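Local coordinates for PrgZ (Enterococcus faecalis, PDB 4FAJ), which binds a peptide pheromone outside the cell as a membrane-anchored receptor, and probably takes part in peptide transport like other family 5 solute-binding proteins, at residues G93-D98 with D204-T209; E99-Q104 with L547-G552; T313-N318 with P368-F373; A362-V367 with D380-K385. All blocks are in the same frame, centred on the assembly; numbering follows the deposited sequence.

Contact 1 of 4, residues G93-D98 with D204-T209; sequences GLYRLD and DLLSLT. With GOL (glycerol), chain D.
A small glycerol-filled site lies where Tyr95 and Leu97 of strand 95-97 meet Ser207, in the type I beta turn from Leu205 to Leu208. No direct hydrogen bond joins the two segments. Ser207 CA instead makes a CA-H...O contact of 3.4 Å with Tyr95 O, with 139° at the hydrogen. Leu97 CD2 lies 3.6 Å from Ser207 OG. Leu206 lies alongside Tyr95, and both side chains point the same way. Leu206 CB touches the ring edge, near its plane, 3.8 Å from Tyr95 CD2. The tyrosine hydroxyl bonds to Gly110 O. Strand 95-97 is the first arm of a beta hairpin whose second arm is strand 103-105, so the turn packs against a hairpin strand. Ser207 OG sits between its own N and carbonyl carbon (chi1 71°) and turns back to a lone pair of Asp204 O, 2.6 Å away. Asp204 O also accepts from Ser207 N. A water bridges Leu94 N and Leu206 O at 2.9 Å each. The glycerol, probably from the crystallisation liquor, bridges the segments too. Its O2 accepts from Leu97 N at 2.8 Å (168°), and its O3 donates to Ser207 O at 2.6 Å. Tyr212 and Ala553 bind the same molecule.

Contact 2 of 4, residues E99-Q104 with L547-G552; sequences EKNQPQ and LMHSIG
This is a polar contact, partly buried, in which Asn101 meets His549, Ser550 and Ile551. It sits between the loop that joins strands 95-97 and 103-105 and strand 547-548 with the chain just after it. His549 ND1 donates to Asn101 OD1 at 2.8 Å. The bond is nearly straight (165°) and lies in the imidazole plane, so the oxygen meets the ring at its edge. The amide is turned 54° from the ring. Asn101 CG lies beside its own backbone N (chi1 -57°), which turns the amide toward His549; Asn101 CB rests 3.9 Å from Ile551 CD1. The other end of the amide is also held. Asn101 ND2 donates to a water at 3.0 Å, and Ser550 N donates to the same water at 2.9 Å. Both ends of the amide are thus engaged, which fixes its rotation. A second water lies 2.8 Å from Glu99 O and 2.7 Å from Met548 O. Leu547 CD2 covers Glu99 N, which is buried without a polar partner. Asn101 itself has a left-handed backbone conformation, and Asp98 OD1 accepts from both Lys100 N and Gln102 N; together they shape the loop of a two-stranded beta hairpin.

Contact 3 of 4, residues T313-N318 with P368-F373; sequences TTLMAN and PKEMAF. With ZN (zinc ion), chain H.
With chi1 at 178°, Met371 swings CG away from its own amide nitrogen and sets it 3.7 Å from Ala317 CB. Leu315 CD2 reaches Glu370 CG at 3.9 Å. These two side chains cross at about a right angle. The bend of Glu370 at chi2 (-56°) leaves its CG on the leucine and sends the carboxylate to a zinc ion. The grip on the metal is lopsided: Glu370 OE2 is 2.2 Å from the zinc and Glu370 OE1 is 2.7 Å from it. Pro368 completes the packing. Its CG presses on the backbone, 3.7 Å from Ala317 C. Ala317 is the centre of an inverse gamma turn, closed by a weak bond from Asn318 N to Met316 O, and the chain turns a corner there. Just past the corner, Asn318 ND2 is hydrogen-bonded to a polar side chain of the bound peptide. No hydrogen bond links the two segments directly, but Gln532 NE2 bonds to both Met316 O and Lys369 O. Gln532 belongs to strand 528-539, the antiparallel neighbour of strand 311-324, while Phe479 of helix 477-480 covers Pro368 and Met371.

Contact 4 of 4, residues A362-V367 with D380-K385; sequences ASVGVV and DFANEK
Val367 meets Phe381 at every carbon of its side chain. Val367 CB is 3.8 Å from Phe381 CD2. At the tips, Val367 CG1 also approaches Phe381 CD2 at 3.8 Å, and Val367 CG2 comes within 3.6 Å of Phe381 CE2. The valine has CG1 anti to its own N (chi1 177°), which brings both methyls to the CD2-CE2 side of the ring. The two side chains cross at about a right angle. Elsewhere the ring packs edge-to-face with Trp511 and makes a cation-pi contact with Lys515, both of helix 510-524. Val367 O, for its part, lies 3.5 Å from Ala382 CB. Both segments belong to the long connection between strand 361-362 and helix 391-402, and their touching parts run in roughly opposite directions, 153° apart. The returning part begins with an Asx turn. Asp380 OD1 accepts from Ala382 N at 2.9 Å (154°), with the donor well above the carboxylate plane. Ala382 is then the centre of an inverse gamma turn, which presents its methyl to residues 362-367. Val364 CG2 meets that methyl, 4.1 Å from Ala382 CB. Val364 CB rests on the backbone further along, 3.5 Å from Glu384 O. Two carbonyl oxygens, Val364 O and Glu384 O, stand 3.2 Å apart; both are acceptors, so no bond joins them. Backbone hydrogen bonding between Val364 and Leu386 ties the two parts of the connection just beyond, and the Glu384 carboxylate turns away to Lys519.

How the contacts relate
The four contacts form a chain across the protein. Contacts 1 and 2 share the hairpin 95-97/103-105, their centres 9 Å apart, and Arg96 N meets Gln104 O at 2.9 Å in a probable hydrogen bond. Contact 2 passes to contact 3 through Ser550 O and Ala317 N, 2.9 Å apart; these centres are 12 Å apart. Contacts 3 and 4 alternate along the sequence and have centres 10 Å apart. They join through Glu370 N to Asp380 OD2 (2.7 Å) and Phe381 N to Ala372 O (2.9 Å); these bonds tie residues 380-385 to the loop of the zinc ligand Glu370. Contact 3 also reaches the bound peptide. Contacts 1 and 4 have centres about 26 Å apart.

Contact 1 of 4, residues G93-D98 with D204-T209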
loop_
_atom_site.group_PDB
_atom_site.type_symbol
_atom_site.label_atom_id
_atom_site.label_comp_id
_atom_site.label_asym_id
_atom_site.label_seq_id
_atom_site.Cartn_x
_atom_site.Cartn_y
_atom_site.Cartn_z
ATOM N N GLY A 93 -5.302 -9.221 13.247
ATOM C CA GLY A 93 -6.718 -9.069 12.938
ATOM C C GLY A 93 -7.451 -10.401 12.948
ATOM O O GLY A 93 -6.929 -11.424 13.421
ATOM N N LEU A 94 -8.673 -10.386 12.440
ATOM C CA LEU A 94 -9.497 -11.592 12.424
ATOM C C LEU A 94 -8.860 -12.707 11.593
ATOM O O LEU A 94 -8.936 -13.887 11.971
ATOM C CB LEU A 94 -10.893 -11.283 11.901
ATOM C CG LEU A 94 -11.759 -10.420 12.829
ATOM C CD1 LEU A 94 -13.009 -9.954 12.107
ATOM C CD2 LEU A 94 -12.123 -11.173 14.105
ATOM N N TYR A 95 -8.265 -12.313 10.462
ATOM C CA TYR A 95 -7.582 -13.222 9.543
ATOM C C TYR A 95 -6.167 -12.707 9.224
ATOM O O TYR A 95 -5.862 -11.512 9.372
ATOM C CB TYR A 95 -8.418 -13.430 8.255
ATOM C CG TYR A 95 -9.790 -13.927 8.587
ATOM C CD1 TYR A 95 -10.025 -15.283 8.771
ATOM C CD2 TYR A 95 -10.835 -13.040 8.833
ATOM C CE1 TYR A 95 -11.263 -15.743 9.144
ATOM C CE2 TYR A 95 -12.085 -13.498 9.209
ATOM C CZ TYR A 95 -12.292 -14.844 9.363
ATOM O OH TYR A 95 -13.511 -15.320 9.749
ATOM N N ARG A 96 -5.311 -13.646 8.829
ATOM C CA ARG A 96 -3.907 -13.405 8.489
ATOM C C ARG A 96 -3.605 -14.206 7.218
ATOM O O ARG A 96 -3.988 -15.379 7.121
ATOM C CB ARG A 96 -3.007 -13.891 9.626
ATOM C CG ARG A 96 -1.501 -13.678 9.398
ATOM C CD ARG A 96 -0.684 -14.517 10.355
ATOM N NE ARG A 96 -0.801 -14.082 11.753
ATOM C CZ ARG A 96 -0.125 -13.074 12.308
ATOM N NH1 ARG A 96 0.743 -12.347 11.601
ATOM N NH2 ARG A 96 -0.312 -12.790 13.592
ATOM N N LEU A 97 -2.924 -13.579 6.256
ATOM C CA LEU A 97 -2.599 -14.255 4.999
ATOM C C LEU A 97 -1.614 -15.393 5.190
ATOM O O LEU A 97 -0.649 -15.291 5.967
ATOM C CB LEU A 97 -2.051 -13.267 3.955
ATOM C CG LEU A 97 -2.978 -12.146 3.490
ATOM C CD1 LEU A 97 -2.344 -11.473 2.261
ATOM C CD2 LEU A 97 -4.420 -12.602 3.190
ATOM N N ASP A 98 -1.869 -16.493 4.493
ATOM C CA ASP A 98 -0.945 -17.617 4.466
ATOM C C ASP A 98 0.051 -17.457 3.317
ATOM O O ASP A 98 0.033 -16.459 2.602
ATOM C CB ASP A 98 -1.698 -18.963 4.378
ATOM C CG ASP A 98 -2.476 -19.146 3.071
ATOM O OD1 ASP A 98 -2.236 -18.399 2.089
ATOM O OD2 ASP A 98 -3.346 -20.052 3.041
ATOM N N ASP A 204 -10.921 -11.286 2.558
ATOM C CA ASP A 204 -9.615 -10.667 2.318
ATOM C C ASP A 204 -9.498 -9.299 2.981
ATOM O O ASP A 204 -8.462 -8.988 3.564
ATOM C CB ASP A 204 -9.304 -10.549 0.825
ATOM C CG ASP A 204 -9.387 -11.889 0.102
ATOM O OD1 ASP A 204 -8.457 -12.706 0.226
ATOM O OD2 ASP A 204 -10.397 -12.137 -0.558
ATOM N N LEU A 205 -10.553 -8.496 2.913
ATOM C CA LEU A 205 -10.551 -7.180 3.568
ATOM C C LEU A 205 -10.382 -7.293 5.081
ATOM O O LEU A 205 -9.728 -6.453 5.712
ATOM C CB LEU A 205 -11.836 -6.425 3.255
ATOM C CG LEU A 205 -12.014 -5.999 1.794
ATOM C CD1 LEU A 205 -13.312 -5.258 1.627
ATOM C CD2 LEU A 205 -10.861 -5.142 1.326
ATOM N N LEU A 206 -10.976 -8.335 5.663
ATOM C CA LEU A 206 -10.890 -8.580 7.104
ATOM C C LEU A 206 -9.489 -8.961 7.580
ATOM O O LEU A 206 -9.261 -9.050 8.793
ATOM C CB LEU A 206 -11.883 -9.680 7.522
ATOM C CG LEU A 206 -13.368 -9.388 7.313
ATOM C CD1 LEU A 206 -14.246 -10.567 7.757
ATOM C CD2 LEU A 206 -13.791 -8.088 8.012
ATOM N N SER A 207 -8.564 -9.206 6.645
ATOM C CA SER A 207 -7.171 -9.484 6.993
ATOM C C SER A 207 -6.305 -8.215 6.996
ATOM O O SER A 207 -5.147 -8.262 7.404
ATOM C CB SER A 207 -6.569 -10.517 6.032
ATOM O OG SER A 207 -6.368 -9.966 4.748
ATOM N N LEU A 208 -6.860 -7.100 6.529
ATOM C CA LEU A 208 -6.096 -5.868 6.367
ATOM C C LEU A 208 -5.935 -5.156 7.704
ATOM O O LEU A 208 -6.850 -5.156 8.539
ATOM C CB LEU A 208 -6.792 -4.921 5.386
ATOM C CG LEU A 208 -6.995 -5.430 3.951
ATOM C CD1 LEU A 208 -7.663 -4.364 3.098
ATOM C CD2 LEU A 208 -5.682 -5.873 3.345
ATOM N N THR A 209 -4.787 -4.508 7.875
ATOM C CA THR A 209 -4.511 -3.755 9.102
ATOM C C THR A 209 -5.621 -2.745 9.411
ATOM O O THR A 209 -5.962 -2.539 10.567
ATOM C CB THR A 209 -3.115 -3.074 9.069
ATOM O OG1 THR A 209 -3.048 -2.130 7.994
ATOM C CG2 THR A 209 -2.011 -4.122 8.923
HETATM C C1 GOL D . -1.329 -9.257 5.318
HETATM O O1 GOL D . -1.833 -8.051 4.771
HETATM C C2 GOL D . -2.263 -9.814 6.397
HETATM O O2 GOL D . -1.805 -11.086 6.829
HETATM C C3 GOL D . -2.281 -8.855 7.589
HETATM O O3 GOL D . -3.132 -9.360 8.617
HETATM O O HOH W 1 -9.784 -7.884 11.345
#

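Contact 2 of 4, residues E99-Q104 with L547-G552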
loop_
_atom_site.group_PDB
_atom_site.type_symbol
_atom_site.label_atom_id
_atom_site.label_comp_id
_atom_site.label_asym_id
_atom_site.label_seq_id
_atom_site.Cartn_x
_atom_site.Cartn_y
_atom_site.Cartn_z
ATOM N N GLU A 99 0.908 -18.458 3.147
ATOM C CA GLU A 99 1.957 -18.430 2.129
ATOM C C GLU A 99 1.437 -18.273 0.692
ATOM O O GLU A 99 2.192 -17.884 -0.209
ATOM C CB GLU A 99 2.868 -19.668 2.261
ATOM C CG GLU A 99 2.205 -21.032 1.993
ATOM C CD GLU A 99 1.386 -21.565 3.166
ATOM O OE1 GLU A 99 1.218 -20.837 4.184
ATOM O OE2 GLU A 99 0.904 -22.722 3.066
ATOM N N LYS A 100 0.155 -18.560 0.481
ATOM C CA LYS A 100 -0.484 -18.385 -0.823
ATOM C C LYS A 100 -1.335 -17.129 -0.880
ATOM O O LYS A 100 -2.155 -16.975 -1.779
ATOM C CB LYS A 100 -1.338 -19.616 -1.149
ATOM C CG LYS A 100 -0.512 -20.886 -1.267
ATOM C CD LYS A 100 -1.324 -22.050 -1.816
ATOM C CE LYS A 100 -0.423 -23.098 -2.449
ATOM N NZ LYS A 100 0.611 -23.611 -1.500
ATOM N N ASN A 101 -1.124 -16.220 0.075
ATOM C CA ASN A 101 -1.875 -14.966 0.159
ATOM C C ASN A 101 -3.384 -15.138 0.369
ATOM O O ASN A 101 -4.175 -14.280 -0.030
ATOM C CB ASN A 101 -1.583 -14.073 -1.056
ATOM C CG ASN A 101 -0.102 -13.763 -1.202
ATOM O OD1 ASN A 101 0.638 -13.732 -0.215
ATOM N ND2 ASN A 101 0.334 -13.516 -2.436
ATOM N N GLN A 102 -3.769 -16.227 1.032
ATOM C CA GLN A 102 -5.177 -16.499 1.332
ATOM C C GLN A 102 -5.456 -16.271 2.821
ATOM O O GLN A 102 -4.665 -16.697 3.672
ATOM C CB GLN A 102 -5.532 -17.938 0.967
ATOM C CG GLN A 102 -5.170 -18.328 -0.452
ATOM C CD GLN A 102 -6.223 -17.946 -1.479
ATOM O OE1 GLN A 102 -6.951 -16.965 -1.321
ATOM N NE2 GLN A 102 -6.310 -18.734 -2.543
ATOM N N PRO A 103 -6.580 -15.595 3.140
ATOM C CA PRO A 103 -6.884 -15.320 4.547
ATOM C C PRO A 103 -7.160 -16.608 5.321
ATOM O O PRO A 103 -7.941 -17.449 4.868
ATOM C CB PRO A 103 -8.118 -14.407 4.488
ATOM C CG PRO A 103 -8.728 -14.622 3.143
ATOM C CD PRO A 103 -7.616 -15.090 2.225
ATOM N N GLN A 104 -6.468 -16.771 6.446
ATOM C CA GLN A 104 -6.669 -17.902 7.350
ATOM C C GLN A 104 -7.006 -17.360 8.746
ATOM O O GLN A 104 -6.590 -16.243 9.088
ATOM C CB GLN A 104 -5.405 -18.774 7.404
ATOM C CG GLN A 104 -5.026 -19.426 6.083
ATOM C CD GLN A 104 -6.095 -20.381 5.562
ATOM O OE1 GLN A 104 -6.858 -20.964 6.335
ATOM N NE2 GLN A 104 -6.158 -20.533 4.250
ATOM N N LEU A 547 7.612 -15.044 6.029
ATOM C CA LEU A 547 6.595 -15.056 4.981
ATOM C C LEU A 547 6.652 -13.703 4.244
ATOM O O LEU A 547 6.569 -12.656 4.871
ATOM C CB LEU A 547 5.214 -15.275 5.594
ATOM C CG LEU A 547 4.347 -16.378 5.030
ATOM C CD1 LEU A 547 5.071 -17.724 5.166
ATOM C CD2 LEU A 547 3.002 -16.410 5.750
ATOM N N MET A 548 6.812 -13.735 2.929
ATOM C CA MET A 548 6.841 -12.521 2.110
ATOM C C MET A 548 5.601 -12.517 1.205
ATOM O O MET A 548 5.336 -13.511 0.543
ATOM C CB MET A 548 8.117 -12.499 1.271
ATOM C CG MET A 548 8.358 -11.202 0.511
ATOM S SD MET A 548 9.889 -11.238 -0.454
ATOM C CE MET A 548 9.988 -9.540 -0.971
ATOM N N HIS A 549 4.844 -11.417 1.187
ATOM C CA HIS A 549 3.589 -11.344 0.444
ATOM C C HIS A 549 3.704 -10.341 -0.708
ATOM O O HIS A 549 4.203 -9.225 -0.510
ATOM C CB HIS A 549 2.445 -10.912 1.371
ATOM C CG HIS A 549 2.202 -11.844 2.520
ATOM N ND1 HIS A 549 1.620 -13.082 2.361
ATOM C CD2 HIS A 549 2.425 -11.700 3.848
ATOM C CE1 HIS A 549 1.521 -13.676 3.538
ATOM N NE2 HIS A 549 1.994 -12.858 4.459
ATOM N N SER A 550 3.233 -10.720 -1.897
ATOM C CA SER A 550 3.172 -9.786 -3.039
ATOM C C SER A 550 1.966 -8.815 -2.957
ATOM O O SER A 550 1.898 -7.828 -3.706
ATOM C CB SER A 550 3.137 -10.554 -4.349
ATOM O OG SER A 550 2.035 -11.441 -4.368
ATOM N N ILE A 551 1.026 -9.112 -2.063
ATOM C CA ILE A 551 -0.095 -8.224 -1.739
ATOM C C ILE A 551 -0.173 -7.983 -0.219
ATOM O O ILE A 551 0.270 -8.816 0.575
ATOM C CB ILE A 551 -1.470 -8.785 -2.219
ATOM C CG1 ILE A 551 -1.858 -10.058 -1.458
ATOM C CG2 ILE A 551 -1.473 -9.060 -3.711
ATOM C CD1 ILE A 551 -3.241 -10.605 -1.844
ATOM N N GLY A 552 -0.748 -6.854 0.173
ATOM C CA GLY A 552 -0.934 -6.518 1.583
ATOM C C GLY A 552 0.380 -6.216 2.279
ATOM O O GLY A 552 1.354 -5.798 1.644
HETATM O O HOH W 2 3.514 -15.439 0.051
HETATM O O HOH W 3 3.324 -13.620 -2.254
#

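Contact 3 of 4, residues T313-N318 with P368-F373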
loop_
_atom_site.group_PDB
_atom_site.type_symbol
_atom_site.label_atom_id
_atom_site.label_comp_id
_atom_site.label_asym_id
_atom_site.label_seq_id
_atom_site.Cartn_x
_atom_site.Cartn_y
_atom_site.Cartn_z
ATOM N N THR A 313 15.056 -11.937 -5.995
ATOM C CA THR A 313 14.121 -10.898 -6.416
ATOM C C THR A 313 12.724 -11.493 -6.486
ATOM O O THR A 313 12.546 -12.619 -6.945
ATOM C CB THR A 313 14.497 -10.257 -7.764
ATOM O OG1 THR A 313 13.554 -9.213 -8.075
ATOM C CG2 THR A 313 14.491 -11.277 -8.875
ATOM N N THR A 314 11.744 -10.713 -6.040
ATOM C CA THR A 314 10.368 -11.172 -5.903
ATOM C C THR A 314 9.455 -10.083 -6.451
ATOM O O THR A 314 9.535 -8.937 -6.009
ATOM C CB THR A 314 10.011 -11.441 -4.427
ATOM O OG1 THR A 314 11.025 -12.248 -3.818
ATOM C CG2 THR A 314 8.631 -12.165 -4.315
ATOM N N LEU A 315 8.609 -10.434 -7.420
ATOM C CA LEU A 315 7.746 -9.462 -8.094
ATOM C C LEU A 315 6.550 -9.148 -7.216
ATOM O O LEU A 315 5.911 -10.059 -6.695
ATOM C CB LEU A 315 7.262 -10.001 -9.448
ATOM C CG LEU A 315 6.473 -9.030 -10.331
ATOM C CD1 LEU A 315 7.375 -7.881 -10.785
ATOM C CD2 LEU A 315 5.877 -9.762 -11.543
ATOM N N MET A 316 6.266 -7.859 -7.043
ATOM C CA MET A 316 5.189 -7.398 -6.166
ATOM C C MET A 316 3.985 -6.894 -6.971
ATOM O O MET A 316 4.141 -6.451 -8.103
ATOM C CB MET A 316 5.684 -6.260 -5.299
ATOM C CG MET A 316 6.869 -6.589 -4.413
ATOM S SD MET A 316 6.379 -7.564 -2.975
ATOM C CE MET A 316 7.106 -9.135 -3.388
ATOM N N ALA A 317 2.796 -6.941 -6.357
ATOM C CA ALA A 317 1.562 -6.385 -6.953
ATOM C C ALA A 317 1.505 -4.883 -6.670
ATOM O O ALA A 317 0.627 -4.386 -5.953
ATOM C CB ALA A 317 0.316 -7.106 -6.395
ATOM N N ASN A 318 2.449 -4.160 -7.267
ATOM C CA ASN A 318 2.774 -2.800 -6.849
ATOM C C ASN A 318 3.167 -2.009 -8.100
ATOM O O ASN A 318 4.147 -2.335 -8.748
ATOM C CB ASN A 318 3.903 -2.916 -5.809
ATOM C CG ASN A 318 4.447 -1.581 -5.276
ATOM O OD1 ASN A 318 5.482 -1.595 -4.587
ATOM N ND2 ASN A 318 3.768 -0.454 -5.535
ATOM N N PRO A 368 -1.114 -4.212 -12.014
ATOM C CA PRO A 368 0.076 -5.026 -12.256
ATOM C C PRO A 368 -0.206 -6.469 -12.686
ATOM O O PRO A 368 -1.294 -6.973 -12.482
ATOM C CB PRO A 368 0.786 -5.019 -10.906
ATOM C CG PRO A 368 -0.293 -4.797 -9.891
ATOM C CD PRO A 368 -1.324 -3.951 -10.569
ATOM N N LYS A 369 0.803 -7.111 -13.275
ATOM C CA LYS A 369 0.703 -8.510 -13.699
ATOM C C LYS A 369 0.865 -9.458 -12.515
ATOM O O LYS A 369 1.429 -9.083 -11.471
ATOM C CB LYS A 369 1.774 -8.823 -14.754
ATOM C CG LYS A 369 1.567 -8.099 -16.056
ATOM C CD LYS A 369 2.842 -8.003 -16.904
ATOM C CE LYS A 369 2.896 -8.997 -18.019
ATOM N NZ LYS A 369 3.978 -8.587 -18.997
ATOM N N GLU A 370 0.368 -10.681 -12.704
ATOM C CA GLU A 370 0.513 -11.799 -11.756
ATOM C C GLU A 370 -0.218 -11.582 -10.434
ATOM O O GLU A 370 0.115 -12.210 -9.441
ATOM C CB GLU A 370 1.991 -12.123 -11.443
ATOM C CG GLU A 370 2.949 -12.074 -12.608
ATOM C CD GLU A 370 2.556 -12.970 -13.742
ATOM O OE1 GLU A 370 1.899 -14.018 -13.500
ATOM O OE2 GLU A 370 2.924 -12.633 -14.892
ATOM N N MET A 371 -1.201 -10.693 -10.416
ATOM C CA MET A 371 -1.923 -10.372 -9.197
ATOM C C MET A 371 -3.283 -11.046 -9.215
ATOM O O MET A 371 -3.622 -11.796 -8.300
ATOM C CB MET A 371 -2.093 -8.853 -9.073
ATOM C CG MET A 371 -2.874 -8.363 -7.863
ATOM S SD MET A 371 -3.399 -6.642 -8.077
ATOM C CE MET A 371 -4.914 -6.834 -9.023
ATOM N N ALA A 372 -4.066 -10.754 -10.247
ATOM C CA ALA A 372 -5.465 -11.175 -10.308
ATOM C C ALA A 372 -5.732 -11.967 -11.577
ATOM O O ALA A 372 -5.394 -11.521 -12.675
ATOM C CB ALA A 372 -6.362 -9.973 -10.257
ATOM N N PHE A 373 -6.353 -13.131 -11.418
ATOM C CA PHE A 373 -6.672 -14.017 -12.539
ATOM C C PHE A 373 -8.177 -14.295 -12.601
ATOM O O PHE A 373 -8.846 -14.434 -11.573
ATOM C CB PHE A 373 -5.903 -15.335 -12.420
ATOM C CG PHE A 373 -4.411 -15.163 -12.410
ATOM C CD1 PHE A 373 -3.690 -15.178 -13.593
ATOM C CD2 PHE A 373 -3.726 -14.986 -11.211
ATOM C CE1 PHE A 373 -2.306 -15.009 -13.593
ATOM C CE2 PHE A 373 -2.344 -14.817 -11.200
ATOM C CZ PHE A 373 -1.635 -14.833 -12.400
HETATM ZN ZN ZN H . 2.019 -14.104 -16.187
#

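Contact 4 of 4, residues A362-V367 with D380-K385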
loop_
_atom_site.group_PDB
_atom_site.type_symbol
_atom_site.label_atom_id
_atom_site.label_comp_id
_atom_site.label_asym_id
_atom_site.label_seq_id
_atom_site.Cartn_x
_atom_site.Cartn_y
_atom_site.Cartn_z
ATOM N N ALA A 362 8.378 -3.253 -16.700
ATOM C CA ALA A 362 7.557 -2.185 -17.262
ATOM C C ALA A 362 6.080 -2.423 -16.977
ATOM O O ALA A 362 5.601 -3.573 -17.035
ATOM C CB ALA A 362 7.782 -2.072 -18.774
ATOM N N SER A 363 5.363 -1.340 -16.667
ATOM C CA SER A 363 3.908 -1.394 -16.513
ATOM C C SER A 363 3.262 -1.592 -17.879
ATOM O O SER A 363 3.722 -1.018 -18.869
ATOM C CB SER A 363 3.366 -0.088 -15.910
ATOM O OG SER A 363 3.715 0.084 -14.542
ATOM N N VAL A 364 2.207 -2.404 -17.929
ATOM C CA VAL A 364 1.371 -2.536 -19.133
ATOM C C VAL A 364 0.028 -1.832 -18.955
ATOM O O VAL A 364 -0.749 -1.716 -19.889
ATOM C CB VAL A 364 1.104 -4.008 -19.491
ATOM C CG1 VAL A 364 2.409 -4.707 -19.908
ATOM C CG2 VAL A 364 0.406 -4.746 -18.337
ATOM N N GLY A 365 -0.252 -1.389 -17.748
ATOM C CA GLY A 365 -1.497 -0.696 -17.436
ATOM C C GLY A 365 -1.422 -0.223 -15.997
ATOM O O GLY A 365 -0.350 -0.270 -15.370
ATOM N N VAL A 366 -2.548 0.230 -15.459
ATOM C CA VAL A 366 -2.614 0.629 -14.049
ATOM C C VAL A 366 -2.418 -0.602 -13.152
ATOM O O VAL A 366 -1.684 -0.546 -12.161
ATOM C CB VAL A 366 -3.962 1.318 -13.748
ATOM C CG1 VAL A 366 -4.197 1.508 -12.270
ATOM C CG2 VAL A 366 -4.056 2.670 -14.510
ATOM N N VAL A 367 -3.081 -1.698 -13.508
ATOM C CA VAL A 367 -3.079 -2.915 -12.698
ATOM C C VAL A 367 -1.840 -3.730 -13.041
ATOM O O VAL A 367 -1.520 -3.879 -14.223
ATOM C CB VAL A 367 -4.343 -3.774 -12.939
ATOM C CG1 VAL A 367 -4.276 -5.067 -12.145
ATOM C CG2 VAL A 367 -5.595 -2.995 -12.561
ATOM N N ASP A 380 -4.692 -13.632 -16.634
ATOM C CA ASP A 380 -4.241 -12.454 -15.884
ATOM C C ASP A 380 -5.095 -11.260 -16.312
ATOM O O ASP A 380 -5.352 -11.098 -17.501
ATOM C CB ASP A 380 -2.749 -12.198 -16.194
ATOM C CG ASP A 380 -2.090 -11.226 -15.232
ATOM O OD1 ASP A 380 -2.739 -10.263 -14.768
ATOM O OD2 ASP A 380 -0.883 -11.394 -14.966
ATOM N N PHE A 381 -5.538 -10.438 -15.358
ATOM C CA PHE A 381 -6.294 -9.201 -15.666
ATOM C C PHE A 381 -5.456 -8.235 -16.506
ATOM O O PHE A 381 -5.965 -7.526 -17.398
ATOM C CB PHE A 381 -6.714 -8.499 -14.369
ATOM C CG PHE A 381 -7.558 -7.264 -14.578
ATOM C CD1 PHE A 381 -8.934 -7.357 -14.708
ATOM C CD2 PHE A 381 -6.982 -6.000 -14.597
ATOM C CE1 PHE A 381 -9.718 -6.219 -14.870
ATOM C CE2 PHE A 381 -7.771 -4.867 -14.796
ATOM C CZ PHE A 381 -9.141 -4.991 -14.929
ATOM N N ALA A 382 -4.167 -8.188 -16.192
ATOM C CA ALA A 382 -3.238 -7.293 -16.873
ATOM C C ALA A 382 -2.673 -7.991 -18.120
ATOM O O ALA A 382 -1.497 -8.325 -18.175
ATOM C CB ALA A 382 -2.131 -6.885 -15.899
ATOM N N ASN A 383 -3.515 -8.220 -19.123
ATOM C CA ASN A 383 -3.092 -8.975 -20.307
ATOM C C ASN A 383 -3.077 -8.176 -21.607
ATOM O O ASN A 383 -3.030 -8.754 -22.700
ATOM C CB ASN A 383 -3.940 -10.236 -20.464
ATOM C CG ASN A 383 -5.401 -9.945 -20.697
ATOM O OD1 ASN A 383 -5.874 -8.822 -20.531
ATOM N ND2 ASN A 383 -6.137 -10.981 -21.064
ATOM N N GLU A 384 -3.114 -6.849 -21.478
ATOM C CA GLU A 384 -3.071 -5.947 -22.626
ATOM C C GLU A 384 -1.986 -4.906 -22.417
ATOM O O GLU A 384 -1.825 -4.387 -21.312
ATOM C CB GLU A 384 -4.415 -5.234 -22.795
ATOM C CG GLU A 384 -5.523 -6.105 -23.313
ATOM C CD GLU A 384 -6.815 -5.339 -23.510
ATOM O OE1 GLU A 384 -6.801 -4.316 -24.223
ATOM O OE2 GLU A 384 -7.854 -5.766 -22.966
ATOM N N LYS A 385 -1.236 -4.603 -23.476
ATOM C CA LYS A 385 -0.214 -3.582 -23.419
ATOM C C LYS A 385 -0.878 -2.221 -23.697
ATOM O O LYS A 385 -0.935 -1.762 -24.842
ATOM C CB LYS A 385 0.896 -3.885 -24.430
ATOM C CG LYS A 385 2.192 -3.144 -24.152
ATOM C CD LYS A 385 3.228 -3.484 -25.202
ATOM C CE LYS A 385 4.642 -3.273 -24.698
ATOM N NZ LYS A 385 5.631 -3.839 -25.669
#